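Thiaminase-I (Naegleria gruberi, PDB 4HCW) is a thiaminase I-like protein, a single-chain alpha/beta enzyme whose helices pack around a central mixed beta-sheet. Local coordinates at residues His98-Val107 with Phe326-Arg337. Residues are numbered along the deposited sequence; the frame is centred on the assembly and turned at random.
Sequences HSFVSSSASV and FDAKESEVRVLR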
loop_
_atom_site.group_PDB
_atom_site.type_symbol
_atom_site.label_atom_id
_atom_site.label_comp_id
_atom_site.label_asym_id
_atom_site.label_seq_id
_atom_site.Cartn_x
_atom_site.Cartn_y
_atom_site.Cartn_z
ATOM N N HIS A 98 9.352 -5.750 -9.821
ATOM C CA HIS A 98 8.905 -4.909 -10.923
ATOM C C HIS A 98 9.728 -3.629 -10.958
ATOM O O HIS A 98 10.455 -3.323 -10.012
ATOM C CB HIS A 98 7.419 -4.578 -10.787
ATOM C CG HIS A 98 6.512 -5.727 -11.099
ATOM N ND1 HIS A 98 6.421 -6.843 -10.296
ATOM C CD2 HIS A 98 5.657 -5.932 -12.128
ATOM C CE1 HIS A 98 5.547 -7.686 -10.815
ATOM N NE2 HIS A 98 5.069 -7.159 -11.928
ATOM N N SER A 99 9.617 -2.883 -12.053
ATOM C CA SER A 99 10.365 -1.642 -12.204
ATOM C C SER A 99 9.953 -0.614 -11.154
ATOM O O SER A 99 10.801 0.056 -10.565
ATOM C CB SER A 99 10.181 -1.069 -13.611
ATOM O OG SER A 99 8.816 -0.800 -13.880
ATOM N N PHE A 100 8.651 -0.501 -10.915
ATOM C CA PHE A 100 8.132 0.470 -9.957
ATOM C C PHE A 100 8.375 0.051 -8.509
ATOM O O PHE A 100 8.571 0.898 -7.636
ATOM C CB PHE A 100 6.644 0.739 -10.200
ATOM C CG PHE A 100 5.792 -0.500 -10.226
ATOM C CD1 PHE A 100 5.221 -0.992 -9.064
ATOM C CD2 PHE A 100 5.546 -1.161 -11.419
ATOM C CE1 PHE A 100 4.429 -2.125 -9.089
ATOM C CE2 PHE A 100 4.755 -2.296 -11.449
ATOM C CZ PHE A 100 4.197 -2.778 -10.283
ATOM N N VAL A 101 8.362 -1.255 -8.260
ATOM C CA VAL A 101 8.612 -1.780 -6.921
ATOM C C VAL A 101 10.043 -1.486 -6.482
ATOM O O VAL A 101 10.279 -1.024 -5.366
ATOM C CB VAL A 101 8.357 -3.300 -6.851
ATOM C CG1 VAL A 101 8.830 -3.862 -5.521
ATOM C CG2 VAL A 101 6.883 -3.601 -7.067
ATOM N N SER A 102 10.993 -1.750 -7.372
ATOM C CA SER A 102 12.399 -1.503 -7.084
ATOM C C SER A 102 12.696 -0.007 -7.017
ATOM O O SER A 102 13.555 0.430 -6.250
ATOM C CB SER A 102 13.287 -2.175 -8.133
ATOM O OG SER A 102 12.928 -1.767 -9.441
ATOM N N SER A 103 11.980 0.773 -7.820
ATOM C CA SER A 103 12.162 2.221 -7.846
ATOM C C SER A 103 11.667 2.863 -6.556
ATOM O O SER A 103 12.238 3.843 -6.081
ATOM C CB SER A 103 11.435 2.836 -9.045
ATOM O OG SER A 103 11.965 2.355 -10.267
ATOM N N SER A 104 10.602 2.301 -5.994
ATOM C CA SER A 104 10.011 2.830 -4.770
ATOM C C SER A 104 10.911 2.587 -3.564
ATOM O O SER A 104 10.788 3.263 -2.541
ATOM C CB SER A 104 8.636 2.207 -4.525
ATOM O OG SER A 104 8.747 0.826 -4.232
ATOM N N ALA A 105 11.814 1.621 -3.687
ATOM C CA ALA A 105 12.715 1.271 -2.595
ATOM C C ALA A 105 14.069 1.959 -2.739
ATOM O O ALA A 105 14.857 1.996 -1.794
ATOM C CB ALA A 105 12.889 -0.237 -2.514
ATOM N N SER A 106 14.334 2.500 -3.923
ATOM C CA SER A 106 15.610 3.156 -4.190
ATOM C C SER A 106 15.528 4.662 -3.963
ATOM O O SER A 106 14.607 5.324 -4.442
ATOM C CB SER A 106 16.079 2.866 -5.618
ATOM O OG SER A 106 15.186 3.416 -6.571
ATOM N N VAL A 107 16.498 5.196 -3.228
ATOM C CA VAL A 107 16.567 6.629 -2.970
ATOM C C VAL A 107 17.898 7.195 -3.457
ATOM O O VAL A 107 18.958 6.840 -2.939
ATOM C CB VAL A 107 16.398 6.945 -1.471
ATOM C CG1 VAL A 107 16.538 8.439 -1.226
ATOM C CG2 VAL A 107 15.053 6.440 -0.971
ATOM N N PHE A 326 0.151 -5.897 -13.198
ATOM C CA PHE A 326 1.437 -5.302 -12.847
ATOM C C PHE A 326 2.466 -5.444 -13.965
ATOM O O PHE A 326 3.383 -4.633 -14.079
ATOM C CB PHE A 326 1.979 -5.916 -11.553
ATOM C CG PHE A 326 1.233 -5.491 -10.319
ATOM C CD1 PHE A 326 0.692 -4.220 -10.225
ATOM C CD2 PHE A 326 1.073 -6.362 -9.254
ATOM C CE1 PHE A 326 0.005 -3.825 -9.091
ATOM C CE2 PHE A 326 0.385 -5.973 -8.117
ATOM C CZ PHE A 326 -0.149 -4.702 -8.037
ATOM N N ASP A 327 2.308 -6.477 -14.787
ATOM C CA ASP A 327 3.237 -6.730 -15.885
ATOM C C ASP A 327 2.906 -5.892 -17.116
ATOM O O ASP A 327 3.803 -5.406 -17.806
ATOM C CB ASP A 327 3.249 -8.216 -16.250
ATOM C CG ASP A 327 3.915 -9.070 -15.191
ATOM O OD1 ASP A 327 4.873 -8.587 -14.552
ATOM O OD2 ASP A 327 3.482 -10.226 -14.997
ATOM N N ALA A 328 1.616 -5.727 -17.386
ATOM C CA ALA A 328 1.165 -4.974 -18.550
ATOM C C ALA A 328 1.436 -3.482 -18.392
ATOM O O ALA A 328 1.807 -2.803 -19.350
ATOM C CB ALA A 328 -0.317 -5.219 -18.799
ATOM N N LYS A 329 1.252 -2.980 -17.176
ATOM C CA LYS A 329 1.416 -1.558 -16.902
ATOM C C LYS A 329 2.661 -1.301 -16.061
ATOM O O LYS A 329 2.693 -0.371 -15.257
ATOM C CB LYS A 329 0.180 -1.019 -16.181
ATOM C CG LYS A 329 -1.130 -1.432 -16.833
ATOM C CD LYS A 329 -2.334 -0.926 -16.056
ATOM C CE LYS A 329 -3.632 -1.384 -16.704
ATOM N NZ LYS A 329 -4.834 -0.871 -15.990
ATOM N N GLU A 330 3.685 -2.123 -16.263
ATOM C CA GLU A 330 4.910 -2.055 -15.468
ATOM C C GLU A 330 5.622 -0.706 -15.585
ATOM O O GLU A 330 6.332 -0.288 -14.669
ATOM C CB GLU A 330 5.860 -3.194 -15.857
ATOM C CG GLU A 330 7.082 -3.330 -14.960
ATOM C CD GLU A 330 7.964 -4.501 -15.349
ATOM O OE1 GLU A 330 7.554 -5.297 -16.219
ATOM O OE2 GLU A 330 9.071 -4.626 -14.783
ATOM N N SER A 331 5.423 -0.023 -16.707
ATOM C CA SER A 331 6.085 1.253 -16.947
ATOM C C SER A 331 5.201 2.445 -16.591
ATOM O O SER A 331 5.692 3.560 -16.413
ATOM C CB SER A 331 6.530 1.356 -18.408
ATOM O OG SER A 331 5.418 1.278 -19.284
ATOM N N GLU A 332 3.898 2.207 -16.484
ATOM C CA GLU A 332 2.944 3.289 -16.262
ATOM C C GLU A 332 2.647 3.519 -14.781
ATOM O O GLU A 332 2.088 4.549 -14.406
ATOM C CB GLU A 332 1.643 3.018 -17.025
ATOM C CG GLU A 332 1.834 2.613 -18.486
ATOM C CD GLU A 332 2.136 3.788 -19.406
ATOM O OE1 GLU A 332 1.481 3.892 -20.465
ATOM O OE2 GLU A 332 3.030 4.599 -19.085
ATOM N N VAL A 333 3.027 2.560 -13.942
ATOM C CA VAL A 333 2.762 2.650 -12.509
ATOM C C VAL A 333 3.635 3.703 -11.824
ATOM O O VAL A 333 4.850 3.746 -12.028
ATOM C CB VAL A 333 2.943 1.283 -11.818
ATOM C CG1 VAL A 333 2.934 1.440 -10.311
ATOM C CG2 VAL A 333 1.852 0.320 -12.256
ATOM N N ARG A 334 3.003 4.551 -11.019
ATOM C CA ARG A 334 3.704 5.607 -10.295
ATOM C C ARG A 334 3.669 5.371 -8.788
ATOM O O ARG A 334 2.778 4.695 -8.275
ATOM C CB ARG A 334 3.086 6.969 -10.617
ATOM C CG ARG A 334 3.222 7.388 -12.069
ATOM C CD ARG A 334 4.680 7.576 -12.442
ATOM N NE ARG A 334 4.841 8.041 -13.815
ATOM C CZ ARG A 334 5.011 7.239 -14.860
ATOM N NH1 ARG A 334 5.042 5.923 -14.690
ATOM N NH2 ARG A 334 5.150 7.749 -16.076
ATOM N N VAL A 335 4.647 5.932 -8.082
ATOM C CA VAL A 335 4.708 5.820 -6.627
ATOM C C VAL A 335 4.959 7.184 -5.991
ATOM O O VAL A 335 6.005 7.795 -6.206
ATOM C CB VAL A 335 5.817 4.848 -6.176
ATOM C CG1 VAL A 335 5.938 4.848 -4.658
ATOM C CG2 VAL A 335 5.544 3.444 -6.692
ATOM N N LEU A 336 3.996 7.654 -5.205
ATOM C CA LEU A 336 4.112 8.953 -4.551
ATOM C C LEU A 336 4.969 8.863 -3.291
ATOM O O LEU A 336 4.697 8.055 -2.403
ATOM C CB LEU A 336 2.725 9.499 -4.209
ATOM C CG LEU A 336 2.673 10.879 -3.551
ATOM C CD1 LEU A 336 3.309 11.930 -4.449
ATOM C CD2 LEU A 336 1.241 11.255 -3.211
ATOM N N ARG A 337 6.007 9.692 -3.223
ATOM C CA ARG A 337 6.904 9.705 -2.070
ATOM C C ARG A 337 7.180 11.128 -1.590
ATOM O O ARG A 337 7.015 12.089 -2.341
ATOM C CB ARG A 337 8.220 8.996 -2.399
ATOM C CG ARG A 337 8.056 7.562 -2.876
ATOM C CD ARG A 337 9.391 6.838 -2.928
ATOM N NE ARG A 337 10.361 7.530 -3.770
ATOM C CZ ARG A 337 11.596 7.094 -3.997
ATOM N NH1 ARG A 337 12.413 7.788 -4.776
ATOM N NH2 ARG A 337 12.013 5.964 -3.445
#
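F100 carries the middle of this contact: V333 CG1 lies over one face of its ring, 3.7 Å from the centroid in a CH-pi contact, while H98 CB lies over the border of the opposite face. With chi1 54°, F100 CG lies between the backbone N and the carbonyl carbon, which swings the ring over V333. Its edge meets the carbonyl oxygens of F326 and E330, and its CZ comes 3.8 Å from F326 CD1. F326 in turn directs its edge at the H98 face, the planes 74° apart, completing an aromatic cluster. H98 is buried, and imidazole suits it: one ring offers F326 a face while NE2 makes a weak hydrogen bond to D327 OD1. At the N-terminus of helix 99-105, E330 OE2 accepts from S99 N (3.3 Å) with its anti lone pair; the extended glutamate's probable negative charge fits a helix start. Farther along, R337 NH2 binds S106 O at 2.9 Å (162°) and, weakly, S104 O, and D178 steadies that arginine by a salt bridge. Between the ends, S104 CB rests on V335. V260 of the central mixed sheet touches F100, V333 and V335. Helix 99-105 thus packs against the loop entering strand 335-338, which pairs in parallel with strand 176-179, beside the main sheet of this alpha/beta fold.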